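Local coordinates for TatD-related deoxyribonuclease (Thermotoga maritima, PDB 1J6O), which probably acts as a metal-dependent DNA nuclease that hydrolyses phosphodiester bonds, at residues A[69-74]-A[87-92]; A[99-104]-A[130-135]; A[134-139]-A[154-159]. All blocks are in the same frame, centred on the assembly; numbering follows the deposited sequence.

Contact 1: A[69-74]-A[87-92]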
ATOM      1  N   CYS A  69       9.757  -5.459   0.688  1.00  7.74           N
ATOM      2  CA  CYS A  69       8.783  -5.883   1.680  1.00  8.51           C
ATOM      3  C   CYS A  69       8.295  -4.885   2.743  1.00  8.81           C
ATOM      4  O   CYS A  69       9.012  -3.956   3.096  1.00  7.19           O
ATOM      5  CB  CYS A  69       9.461  -7.071   2.404  1.00 10.54           C
ATOM      6  SG  CYS A  69       8.571  -7.969   3.682  1.00 18.69           S
ATOM      7  N   SER A  70       7.054  -5.075   3.208  1.00  7.23           N
ATOM      8  CA  SER A  70       6.482  -4.228   4.254  1.00  5.43           C
ATOM      9  C   SER A  70       6.038  -5.275   5.265  1.00  7.18           C
ATOM     10  O   SER A  70       5.393  -6.270   4.882  1.00  7.29           O
ATOM     11  CB  SER A  70       5.252  -3.440   3.799  1.00  7.60           C
ATOM     12  OG  SER A  70       4.823  -2.581   4.847  1.00 11.71           O
ATOM     13  N   VAL A  71       6.363  -5.074   6.541  1.00  5.10           N
ATOM     14  CA  VAL A  71       5.965  -6.041   7.566  1.00  6.99           C
ATOM     15  C   VAL A  71       5.058  -5.349   8.567  1.00  7.26           C
ATOM     16  O   VAL A  71       5.262  -4.167   8.905  1.00  7.15           O
ATOM     17  CB  VAL A  71       7.188  -6.651   8.309  1.00  4.78           C
ATOM     18  CG1 VAL A  71       8.087  -7.379   7.304  1.00  5.10           C
ATOM     19  CG2 VAL A  71       7.999  -5.560   9.055  1.00  4.67           C
ATOM     20  N   GLY A  72       4.054  -6.084   9.028  1.00  6.78           N
ATOM     21  CA  GLY A  72       3.118  -5.514   9.985  1.00  7.84           C
ATOM     22  C   GLY A  72       1.971  -6.447  10.316  1.00  6.89           C
ATOM     23  O   GLY A  72       1.921  -7.611   9.881  1.00  7.45           O
ATOM     24  N   VAL A  73       1.053  -5.911  11.108  1.00  6.89           N
ATOM     25  CA  VAL A  73      -0.114  -6.637  11.540  1.00  6.83           C
ATOM     26  C   VAL A  73      -1.333  -5.805  11.216  1.00  7.16           C
ATOM     27  O   VAL A  73      -1.512  -4.683  11.725  1.00  8.79           O
ATOM     28  CB  VAL A  73      -0.055  -6.909  13.071  1.00  6.25           C
ATOM     29  CG1 VAL A  73      -1.285  -7.685  13.506  1.00  5.67           C
ATOM     30  CG2 VAL A  73       1.194  -7.712  13.403  1.00  8.47           C
ATOM     31  N   HIS A  74      -2.180  -6.398  10.396  1.00  5.74           N
ATOM     32  CA  HIS A  74      -3.431  -5.809   9.918  1.00  7.95           C
ATOM     33  C   HIS A  74      -4.404  -5.635  11.095  1.00  9.34           C
ATOM     34  O   HIS A  74      -4.375  -6.396  12.050  1.00  7.61           O
ATOM     35  CB  HIS A  74      -3.984  -6.775   8.848  1.00  9.61           C
ATOM     36  CG  HIS A  74      -5.185  -6.283   8.091  1.00 13.05           C
ATOM     37  ND1 HIS A  74      -6.444  -6.198   8.652  1.00 13.24           N
ATOM     38  CD2 HIS A  74      -5.330  -5.927   6.787  1.00 15.92           C
ATOM     39  CE1 HIS A  74      -7.310  -5.810   7.730  1.00 14.55           C
ATOM     40  NE2 HIS A  74      -6.660  -5.641   6.589  1.00 15.91           N
ATOM     41  N   GLU A  87       8.774  -6.321  18.697  1.00 15.80           N
ATOM     42  CA  GLU A  87      10.174  -6.736  18.655  1.00 16.60           C
ATOM     43  C   GLU A  87      10.381  -7.672  17.477  1.00 16.21           C
ATOM     44  O   GLU A  87      11.423  -7.666  16.817  1.00 15.28           O
ATOM     45  CB  GLU A  87      10.566  -7.487  19.928  1.00 20.50           C
ATOM     46  CG  GLU A  87      10.883  -6.613  21.109  1.00 26.96           C
ATOM     47  CD  GLU A  87      11.815  -7.326  22.077  1.00 32.82           C
ATOM     48  OE1 GLU A  87      11.508  -8.491  22.452  1.00 35.34           O
ATOM     49  OE2 GLU A  87      12.852  -6.730  22.447  1.00 33.85           O
ATOM     50  N   HIS A  88       9.384  -8.507  17.239  1.00 13.78           N
ATOM     51  CA  HIS A  88       9.467  -9.442  16.142  1.00 15.43           C
ATOM     52  C   HIS A  88       9.465  -8.695  14.789  1.00 13.82           C
ATOM     53  O   HIS A  88      10.185  -9.081  13.872  1.00 13.16           O
ATOM     54  CB  HIS A  88       8.307 -10.414  16.223  1.00 17.77           C
ATOM     55  CG  HIS A  88       8.569 -11.709  15.526  1.00 23.96           C
ATOM     56  ND1 HIS A  88       8.140 -12.921  16.026  1.00 27.22           N
ATOM     57  CD2 HIS A  88       9.179 -11.982  14.347  1.00 25.99           C
ATOM     58  CE1 HIS A  88       8.470 -13.884  15.181  1.00 26.54           C
ATOM     59  NE2 HIS A  88       9.101 -13.341  14.155  1.00 26.24           N
ATOM     60  N   LEU A  89       8.661  -7.635  14.663  1.00 13.55           N
ATOM     61  CA  LEU A  89       8.613  -6.877  13.405  1.00 11.62           C
ATOM     62  C   LEU A  89       9.944  -6.137  13.258  1.00 12.05           C
ATOM     63  O   LEU A  89      10.510  -6.040  12.161  1.00 11.13           O
ATOM     64  CB  LEU A  89       7.445  -5.867  13.398  1.00  9.49           C
ATOM     65  CG  LEU A  89       6.026  -6.427  13.318  1.00  7.14           C
ATOM     66  CD1 LEU A  89       4.989  -5.300  13.464  1.00  7.75           C
ATOM     67  CD2 LEU A  89       5.869  -7.172  11.980  1.00  8.21           C
ATOM     68  N   GLU A  90      10.460  -5.632  14.378  1.00 12.51           N
ATOM     69  CA  GLU A  90      11.722  -4.913  14.358  1.00 13.51           C
ATOM     70  C   GLU A  90      12.844  -5.842  13.889  1.00 13.88           C
ATOM     71  O   GLU A  90      13.750  -5.402  13.166  1.00 14.85           O
ATOM     72  CB  GLU A  90      12.030  -4.352  15.747  1.00 15.66           C
ATOM     73  CG  GLU A  90      13.350  -3.615  15.845  1.00 19.97           C
ATOM     74  CD  GLU A  90      13.383  -2.744  17.069  1.00 24.60           C
ATOM     75  OE1 GLU A  90      12.803  -3.167  18.099  1.00 28.73           O
ATOM     76  OE2 GLU A  90      13.973  -1.649  17.005  1.00 27.55           O
ATOM     77  N   LYS A  91      12.777  -7.121  14.272  1.00 13.83           N
ATOM     78  CA  LYS A  91      13.790  -8.097  13.871  1.00 14.93           C
ATOM     79  C   LYS A  91      13.707  -8.325  12.346  1.00 16.83           C
ATOM     80  O   LYS A  91      14.723  -8.494  11.668  1.00 16.69           O
ATOM     81  CB  LYS A  91      13.564  -9.436  14.567  1.00 18.34           C
ATOM     82  CG  LYS A  91      14.483 -10.548  14.024  1.00 24.12           C
ATOM     83  CD  LYS A  91      14.190 -11.926  14.596  1.00 28.88           C
ATOM     84  CE  LYS A  91      15.095 -12.998  13.949  1.00 31.56           C
ATOM     85  NZ  LYS A  91      14.897 -14.379  14.526  1.00 33.44           N
ATOM     86  N   PHE A  92      12.494  -8.349  11.817  1.00 14.85           N
ATOM     87  CA  PHE A  92      12.326  -8.554  10.385  1.00 14.68           C
ATOM     88  C   PHE A  92      12.937  -7.367   9.653  1.00 15.60           C
ATOM     89  O   PHE A  92      13.654  -7.520   8.649  1.00 15.07           O
ATOM     90  CB  PHE A  92      10.835  -8.583   9.983  1.00 12.95           C
ATOM     91  CG  PHE A  92      10.083  -9.833  10.370  1.00 13.99           C
ATOM     92  CD1 PHE A  92      10.732 -11.047  10.553  1.00 14.56           C
ATOM     93  CD2 PHE A  92       8.691  -9.792  10.485  1.00 12.66           C
ATOM     94  CE1 PHE A  92       9.996 -12.221  10.850  1.00 14.79           C
ATOM     95  CE2 PHE A  92       7.954 -10.945  10.774  1.00 14.48           C
ATOM     96  CZ  PHE A  92       8.618 -12.170  10.957  1.00 15.99           C
TER
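Val71 meets Leu89 and Phe92 where the end of strand 67-71 lies against helix 85-92. Its branches share the work: CG1 comes within 4.0 Å of Phe92 CB and equally near Phe92 CD2, reaching the ring obliquely, while CG2 approaches CD2 of Leu89. The shaft joins in, with Val71 CB 3.9 Å from Leu89 CD2, and the two side chains run past one another in opposite directions. Leu89 then extends beyond the valine to the backbone of Gly72, its CD2 3.6 Å from Gly72 N and its CD1 4.0 Å from Gly72 CA. The first torsion accounts for this reach: Leu89 has CG anti to its carbonyl carbon (chi1 -70°), which turns the branched end to the strand, where both methyls meet Gly72. Val73 adds a looser touch, CG2 to Leu89 CD1 at 4.5 Å. On the helix itself, His88, one turn back, sets its CD2 3.4 Å above the plane of the Phe92 ring, toward the rim.

Farther out, Leu89 also packs on Leu51, Gln125 and Leu128, so helices 51-61 and 115-132 close round the same side chain. The pairing is the strand-helix half of a beta-alpha-beta unit of the TIM barrel, with the helix on the outer side of the strand. No polar bond joins the two segments: methyls and a ring pack on a valine and on the glycine backbone, which implies that shape and burial hold the helix here, while the N-H groups of Gly72 and Val73 are taken up by Ser54 OG of helix 51-61 and Gln125 OE1 of helix 115-132.

Contact 2: A[99-104]-A[130-135]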
ATOM      1  N   VAL A  99      11.137  -2.229   3.520  1.00  7.25           N
ATOM      2  CA  VAL A  99      11.112  -0.795   3.263  1.00  6.49           C
ATOM      3  C   VAL A  99       9.958  -0.043   3.895  1.00  6.82           C
ATOM      4  O   VAL A  99       9.806   1.163   3.701  1.00  8.00           O
ATOM      5  CB  VAL A  99      11.052  -0.553   1.724  1.00  6.75           C
ATOM      6  CG1 VAL A  99      12.279  -1.177   1.038  1.00  7.36           C
ATOM      7  CG2 VAL A  99       9.797  -1.231   1.142  1.00  8.11           C
ATOM      8  N   ALA A 100       9.142  -0.742   4.672  1.00  6.67           N
ATOM      9  CA  ALA A 100       8.020  -0.072   5.279  1.00  6.69           C
ATOM     10  C   ALA A 100       7.430  -0.951   6.359  1.00  6.72           C
ATOM     11  O   ALA A 100       7.783  -2.119   6.465  1.00  6.95           O
ATOM     12  CB  ALA A 100       6.931   0.196   4.204  1.00  6.84           C
ATOM     13  N   ILE A 101       6.573  -0.341   7.166  1.00  6.53           N
ATOM     14  CA  ILE A 101       5.875  -1.008   8.255  1.00  7.15           C
ATOM     15  C   ILE A 101       4.404  -0.930   7.853  1.00  7.45           C
ATOM     16  O   ILE A 101       3.872   0.163   7.580  1.00  8.07           O
ATOM     17  CB  ILE A 101       6.053  -0.295   9.644  1.00  8.19           C
ATOM     18  CG1 ILE A 101       7.494  -0.425  10.140  1.00  9.33           C
ATOM     19  CG2 ILE A 101       5.112  -0.969  10.695  1.00  8.57           C
ATOM     20  CD1 ILE A 101       7.958  -1.855  10.377  1.00 11.30           C
ATOM     21  N   GLY A 102       3.764  -2.100   7.798  1.00  6.18           N
ATOM     22  CA  GLY A 102       2.359  -2.216   7.432  1.00  6.95           C
ATOM     23  C   GLY A 102       2.208  -3.585   6.775  1.00  7.42           C
ATOM     24  O   GLY A 102       3.214  -4.222   6.459  1.00  7.68           O
ATOM     25  N   GLU A 103       0.997  -4.020   6.468  1.00  8.95           N
ATOM     26  CA  GLU A 103      -0.242  -3.284   6.683  1.00 10.76           C
ATOM     27  C   GLU A 103      -0.633  -3.034   8.140  1.00  9.20           C
ATOM     28  O   GLU A 103      -0.538  -3.923   8.989  1.00 10.88           O
ATOM     29  CB  GLU A 103      -1.366  -4.044   5.954  1.00 13.79           C
ATOM     30  CG  GLU A 103      -2.420  -3.151   5.368  1.00 20.59           C
ATOM     31  CD  GLU A 103      -3.322  -3.867   4.375  1.00 23.64           C
ATOM     32  OE1 GLU A 103      -2.842  -4.731   3.600  1.00 22.89           O
ATOM     33  OE2 GLU A 103      -4.526  -3.542   4.369  1.00 25.57           O
ATOM     34  N   THR A 104      -1.003  -1.794   8.436  1.00  8.99           N
ATOM     35  CA  THR A 104      -1.415  -1.436   9.797  1.00  8.54           C
ATOM     36  C   THR A 104      -2.467  -0.341   9.674  1.00  9.73           C
ATOM     37  O   THR A 104      -2.486   0.407   8.699  1.00 10.92           O
ATOM     38  CB  THR A 104      -0.213  -0.956  10.671  1.00 10.46           C
ATOM     39  OG1 THR A 104      -0.677  -0.683  12.004  1.00  8.27           O
ATOM     40  CG2 THR A 104       0.430   0.277  10.100  1.00  7.21           C
ATOM     41  N   GLY A 130       8.354   5.151  13.342  1.00 11.60           N
ATOM     42  CA  GLY A 130       9.041   6.388  13.687  1.00 12.13           C
ATOM     43  C   GLY A 130      10.457   6.058  14.149  1.00 14.27           C
ATOM     44  O   GLY A 130      11.451   6.685  13.732  1.00 13.37           O
ATOM     45  N   LYS A 131      10.565   5.050  15.006  1.00 14.18           N
ATOM     46  CA  LYS A 131      11.854   4.638  15.517  1.00 15.16           C
ATOM     47  C   LYS A 131      12.836   4.196  14.417  1.00 15.44           C
ATOM     48  O   LYS A 131      14.016   4.577  14.407  1.00 14.92           O
ATOM     49  CB  LYS A 131      11.640   3.491  16.508  1.00 17.61           C
ATOM     50  CG  LYS A 131      12.925   2.871  17.045  1.00 20.35           C
ATOM     51  CD  LYS A 131      12.596   1.744  18.026  1.00 23.80           C
ATOM     52  CE  LYS A 131      13.824   0.942  18.434  1.00 26.80           C
ATOM     53  NZ  LYS A 131      13.437  -0.310  19.164  1.00 27.21           N
ATOM     54  N   LEU A 132      12.342   3.387  13.489  1.00 13.27           N
ATOM     55  CA  LEU A 132      13.171   2.879  12.394  1.00 13.43           C
ATOM     56  C   LEU A 132      13.256   3.813  11.200  1.00 13.03           C
ATOM     57  O   LEU A 132      14.028   3.578  10.273  1.00 12.77           O
ATOM     58  CB  LEU A 132      12.633   1.512  11.944  1.00 13.75           C
ATOM     59  CG  LEU A 132      12.434   0.416  13.018  1.00 12.19           C
ATOM     60  CD1 LEU A 132      11.858  -0.872  12.350  1.00 16.45           C
ATOM     61  CD2 LEU A 132      13.763   0.109  13.719  1.00 16.66           C
ATOM     62  N   ASN A 133      12.462   4.876  11.242  1.00 12.41           N
ATOM     63  CA  ASN A 133      12.411   5.853  10.186  1.00 12.46           C
ATOM     64  C   ASN A 133      11.948   5.226   8.867  1.00 14.16           C
ATOM     65  O   ASN A 133      12.448   5.557   7.792  1.00 16.23           O
ATOM     66  CB  ASN A 133      13.764   6.511  10.010  1.00 16.26           C
ATOM     67  CG  ASN A 133      13.647   7.861   9.392  1.00 17.52           C
ATOM     68  OD1 ASN A 133      12.563   8.461   9.390  1.00 18.43           O
ATOM     69  ND2 ASN A 133      14.758   8.374   8.866  1.00 21.49           N
ATOM     70  N   LEU A 134      11.010   4.290   8.963  1.00 11.39           N
ATOM     71  CA  LEU A 134      10.454   3.608   7.786  1.00  9.92           C
ATOM     72  C   LEU A 134       9.049   4.171   7.532  1.00  9.61           C
ATOM     73  O   LEU A 134       8.329   4.505   8.472  1.00  9.09           O
ATOM     74  CB  LEU A 134      10.330   2.100   8.042  1.00 11.91           C
ATOM     75  CG  LEU A 134      11.610   1.268   8.075  1.00 14.02           C
ATOM     76  CD1 LEU A 134      11.259  -0.186   8.442  1.00 14.27           C
ATOM     77  CD2 LEU A 134      12.333   1.338   6.703  1.00 15.45           C
ATOM     78  N   PRO A 135       8.652   4.301   6.255  1.00  8.79           N
ATOM     79  CA  PRO A 135       7.329   4.820   5.903  1.00  9.68           C
ATOM     80  C   PRO A 135       6.275   3.799   6.299  1.00  8.24           C
ATOM     81  O   PRO A 135       6.568   2.609   6.442  1.00  9.54           O
ATOM     82  CB  PRO A 135       7.433   5.030   4.386  1.00  7.40           C
ATOM     83  CG  PRO A 135       8.380   4.008   3.960  1.00  7.66           C
ATOM     84  CD  PRO A 135       9.460   4.070   5.041  1.00 10.60           C
TER
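Ile101 N donates to Pro135 O across 3.0 Å with an N-H...O angle of 163°, a nearly straight bond between segments whose touching parts, residues 99-101 and 132-135, run 92° apart. Beside it, Ala100 packs closely on the same residue, its CB 3.3 Å from Pro135 O and 4.1 Å from Pro135 CG. The proline ring also lies against the strand backbone: Val99 O sits 3.2 Å from Pro135 CG, and this buried carbonyl has no polar partner in the model. Leu134 spreads its two methyls along the strand, CD1 toward Ile101 CG1 at 4.1 Å and CD2 toward Val99 O at 3.9 Å, crossing the isoleucine at about a right angle. This is the return from helix 115-132 in a beta-alpha-beta unit of the barrel; a Schellman motif with Asn133 at C-prime, at positive phi, ends the helix and turns the chain inward. Ile101 has CG1 anti to its carbonyl carbon (chi1 -69°), which points that branch at Leu134. An alanine in place of Leu134 is likely to leave Ile101 CG1 and CD1 without their nearest apolar partner here and open a gap beside Val99 O. Farther along the strand lies Glu103, a predicted metal ligand, hydrogen-bonded to His17.

Contact 3: A[134-139]-A[154-159]; sequences LPLVVH and ESLPEK
Pro157 and Leu136 bring the loop after helix 144-153 against the start of strand 136-141, at the foot of a TIM-barrel strand whose later residue His139 is a predicted metal ligand. The apolar contacts centre on Leu136. Its CD1 lies 4.1 Å from Pro157 CD and 4.4 Å from Leu156 CD2, and the leucine crosses the proline side chain at about a right angle. With CG anti to the carbonyl carbon (chi1 -73°), the leucine sends its end nearer to the loop than its first bond would suggest. Helix 115-132 backs the cluster: Leu136 and Pro157 both touch Ala129, and Leu156 packs on Ile126.

Contacts of carbon with carbonyl oxygen make the second group. Leu134 O lies against the CB-CG side of Pro157, 3.0 Å from CG and 3.2 Å from CB, a close fit between a backbone oxygen and saturated carbons. Where the CA atoms of the two segments come nearest, Pro135 offers CA to Lys159 O in a CA-H...O contact with an angle of 134° at the hydrogen.

The regular pairing follows just beyond, where Leu136 makes backbone hydrogen bonds with Arg160 and Val162 and so joins strands 136-141 and 161-163. Lys159 uses its root here, while its chain leads away until NZ donates to Arg261 O. At that root, Lys159 CB stands 4.3 Å from Pro135 CB.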
ATOM      1  N   LEU A 134      11.010   4.290   8.963  1.00 11.39           N
ATOM      2  CA  LEU A 134      10.454   3.608   7.786  1.00  9.92           C
ATOM      3  C   LEU A 134       9.049   4.171   7.532  1.00  9.61           C
ATOM      4  O   LEU A 134       8.329   4.505   8.472  1.00  9.09           O
ATOM      5  CB  LEU A 134      10.330   2.100   8.042  1.00 11.91           C
ATOM      6  CG  LEU A 134      11.610   1.268   8.075  1.00 14.02           C
ATOM      7  CD1 LEU A 134      11.259  -0.186   8.442  1.00 14.27           C
ATOM      8  CD2 LEU A 134      12.333   1.338   6.703  1.00 15.45           C
ATOM      9  N   PRO A 135       8.652   4.301   6.255  1.00  8.79           N
ATOM     10  CA  PRO A 135       7.329   4.820   5.903  1.00  9.68           C
ATOM     11  C   PRO A 135       6.275   3.799   6.299  1.00  8.24           C
ATOM     12  O   PRO A 135       6.568   2.609   6.442  1.00  9.54           O
ATOM     13  CB  PRO A 135       7.433   5.030   4.386  1.00  7.40           C
ATOM     14  CG  PRO A 135       8.380   4.008   3.960  1.00  7.66           C
ATOM     15  CD  PRO A 135       9.460   4.070   5.041  1.00 10.60           C
ATOM     16  N   LEU A 136       5.058   4.277   6.509  1.00  9.18           N
ATOM     17  CA  LEU A 136       3.961   3.418   6.887  1.00  8.82           C
ATOM     18  C   LEU A 136       3.065   3.108   5.699  1.00  9.74           C
ATOM     19  O   LEU A 136       2.879   3.949   4.834  1.00  8.66           O
ATOM     20  CB  LEU A 136       3.105   4.103   7.968  1.00  8.68           C
ATOM     21  CG  LEU A 136       3.738   4.168   9.358  1.00  7.94           C
ATOM     22  CD1 LEU A 136       3.306   5.436  10.099  1.00  9.78           C
ATOM     23  CD2 LEU A 136       3.336   2.907  10.121  1.00  9.19           C
ATOM     24  N   VAL A 137       2.550   1.877   5.664  1.00  8.96           N
ATOM     25  CA  VAL A 137       1.646   1.407   4.622  1.00  8.90           C
ATOM     26  C   VAL A 137       0.386   1.290   5.494  1.00  8.53           C
ATOM     27  O   VAL A 137       0.230   0.329   6.237  1.00  7.53           O
ATOM     28  CB  VAL A 137       2.099   0.039   4.072  1.00 10.15           C
ATOM     29  CG1 VAL A 137       0.993  -0.622   3.301  1.00 14.09           C
ATOM     30  CG2 VAL A 137       3.317   0.261   3.170  1.00 14.00           C
ATOM     31  N   VAL A 138      -0.502   2.280   5.378  1.00  8.81           N
ATOM     32  CA  VAL A 138      -1.741   2.342   6.162  1.00  9.16           C
ATOM     33  C   VAL A 138      -3.023   1.896   5.519  1.00  8.44           C
ATOM     34  O   VAL A 138      -3.328   2.235   4.376  1.00  8.78           O
ATOM     35  CB  VAL A 138      -1.923   3.793   6.712  1.00  8.82           C
ATOM     36  CG1 VAL A 138      -3.114   3.878   7.683  1.00 10.04           C
ATOM     37  CG2 VAL A 138      -0.639   4.244   7.399  1.00  8.89           C
ATOM     38  N   HIS A 139      -3.790   1.131   6.288  1.00  8.64           N
ATOM     39  CA  HIS A 139      -5.070   0.603   5.839  1.00 11.54           C
ATOM     40  C   HIS A 139      -6.142   1.304   6.660  1.00 12.49           C
ATOM     41  O   HIS A 139      -6.087   1.267   7.883  1.00 10.58           O
ATOM     42  CB  HIS A 139      -5.105  -0.904   6.129  1.00 14.33           C
ATOM     43  CG  HIS A 139      -6.446  -1.538   5.910  1.00 18.81           C
ATOM     44  ND1 HIS A 139      -6.807  -2.121   4.717  1.00 24.31           N
ATOM     45  CD2 HIS A 139      -7.501  -1.702   6.742  1.00 20.80           C
ATOM     46  CE1 HIS A 139      -8.025  -2.626   4.822  1.00 23.06           C
ATOM     47  NE2 HIS A 139      -8.470  -2.382   6.043  1.00 23.39           N
ATOM     48  N   GLU A 154       1.157  11.565  16.994  1.00 36.73           N
ATOM     49  CA  GLU A 154       2.555  11.361  17.288  1.00 36.87           C
ATOM     50  C   GLU A 154       3.644  11.660  16.282  1.00 35.54           C
ATOM     51  O   GLU A 154       3.414  12.256  15.232  1.00 35.45           O
ATOM     52  CB  GLU A 154       2.786   9.984  17.905  1.00 38.71           C
ATOM     53  CG  GLU A 154       2.033   8.806  17.354  1.00 39.50           C
ATOM     54  CD  GLU A 154       2.078   7.675  18.369  1.00 40.08           C
ATOM     55  OE1 GLU A 154       3.166   7.464  18.948  1.00 40.14           O
ATOM     56  OE2 GLU A 154       1.048   7.012  18.601  1.00 41.72           O
ATOM     57  N   SER A 155       4.852  11.278  16.679  1.00 34.94           N
ATOM     58  CA  SER A 155       6.070  11.456  15.907  1.00 34.67           C
ATOM     59  C   SER A 155       6.165  10.491  14.723  1.00 32.99           C
ATOM     60  O   SER A 155       6.615   9.352  14.872  1.00 33.49           O
ATOM     61  CB  SER A 155       7.272  11.259  16.835  1.00 35.58           C
ATOM     62  OG  SER A 155       8.495  11.553  16.180  1.00 39.91           O
ATOM     63  N   LEU A 156       5.752  10.962  13.552  1.00 31.01           N
ATOM     64  CA  LEU A 156       5.786  10.146  12.343  1.00 28.53           C
ATOM     65  C   LEU A 156       7.145  10.107  11.660  1.00 28.86           C
ATOM     66  O   LEU A 156       7.962  11.012  11.814  1.00 29.17           O
ATOM     67  CB  LEU A 156       4.775  10.678  11.346  1.00 27.47           C
ATOM     68  CG  LEU A 156       3.348  10.693  11.860  1.00 25.82           C
ATOM     69  CD1 LEU A 156       2.460  11.354  10.836  1.00 27.19           C
ATOM     70  CD2 LEU A 156       2.899   9.279  12.138  1.00 24.74           C
ATOM     71  N   PRO A 157       7.398   9.052  10.869  1.00 28.17           N
ATOM     72  CA  PRO A 157       8.676   8.932  10.162  1.00 27.34           C
ATOM     73  C   PRO A 157       8.763  10.073   9.151  1.00 27.59           C
ATOM     74  O   PRO A 157       7.723  10.574   8.706  1.00 26.53           O
ATOM     75  CB  PRO A 157       8.568   7.583   9.453  1.00 25.90           C
ATOM     76  CG  PRO A 157       7.474   6.860  10.169  1.00 28.24           C
ATOM     77  CD  PRO A 157       6.500   7.929  10.540  1.00 27.79           C
ATOM     78  N   GLU A 158       9.990  10.460   8.794  1.00 28.13           N
ATOM     79  CA  GLU A 158      10.257  11.539   7.830  1.00 29.49           C
ATOM     80  C   GLU A 158       9.333  11.367   6.633  1.00 27.96           C
ATOM     81  O   GLU A 158       8.565  12.270   6.286  1.00 28.86           O
ATOM     82  CB  GLU A 158      11.718  11.483   7.366  1.00 32.41           C
ATOM     83  CG  GLU A 158      12.732  11.826   8.457  1.00 37.82           C
ATOM     84  CD  GLU A 158      14.158  11.423   8.094  1.00 40.01           C
ATOM     85  OE1 GLU A 158      14.353  10.729   7.071  1.00 42.65           O
ATOM     86  OE2 GLU A 158      15.091  11.792   8.840  1.00 42.98           O
ATOM     87  N   LYS A 159       9.432  10.210   5.989  1.00 25.68           N
ATOM     88  CA  LYS A 159       8.597   9.891   4.831  1.00 24.99           C
ATOM     89  C   LYS A 159       7.407   9.226   5.523  1.00 22.45           C
ATOM     90  O   LYS A 159       7.496   8.068   5.910  1.00 23.82           O
ATOM     91  CB  LYS A 159       9.289   8.855   3.937  1.00 26.22           C
ATOM     92  CG  LYS A 159      10.617   9.283   3.334  1.00 28.93           C
ATOM     93  CD  LYS A 159      10.434   9.697   1.880  1.00 29.16           C
ATOM     94  CE  LYS A 159      11.743  10.167   1.263  1.00 30.76           C
ATOM     95  NZ  LYS A 159      12.796   9.128   1.385  1.00 33.32           N
TER

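In the fold
Along the chain the three contacts follow one another through a run of the barrel, from strand 67-71 by way of 98-107 to 136-141. Contacts 1 and 2 are buried, whereas contact 3 is only partly so, its loop reaching toward solvent. Contact 1 rests on apolar side chains and a glycine backbone; contacts 2 and 3 both press a backbone oxygen onto a proline ring, contact 2 with a hydrogen bond besides and contact 3 with a CA-H...O contact. Contacts 2 and 3 share Leu134 and Pro135, and their strands pair through Ile101 O and Val137 N. Contacts 1 and 2 are tied by the salt bridge Glu90-Lys131 and by neighbouring strands. Glu103 and His139, both predicted metal ligands, come from contacts 2 and 3.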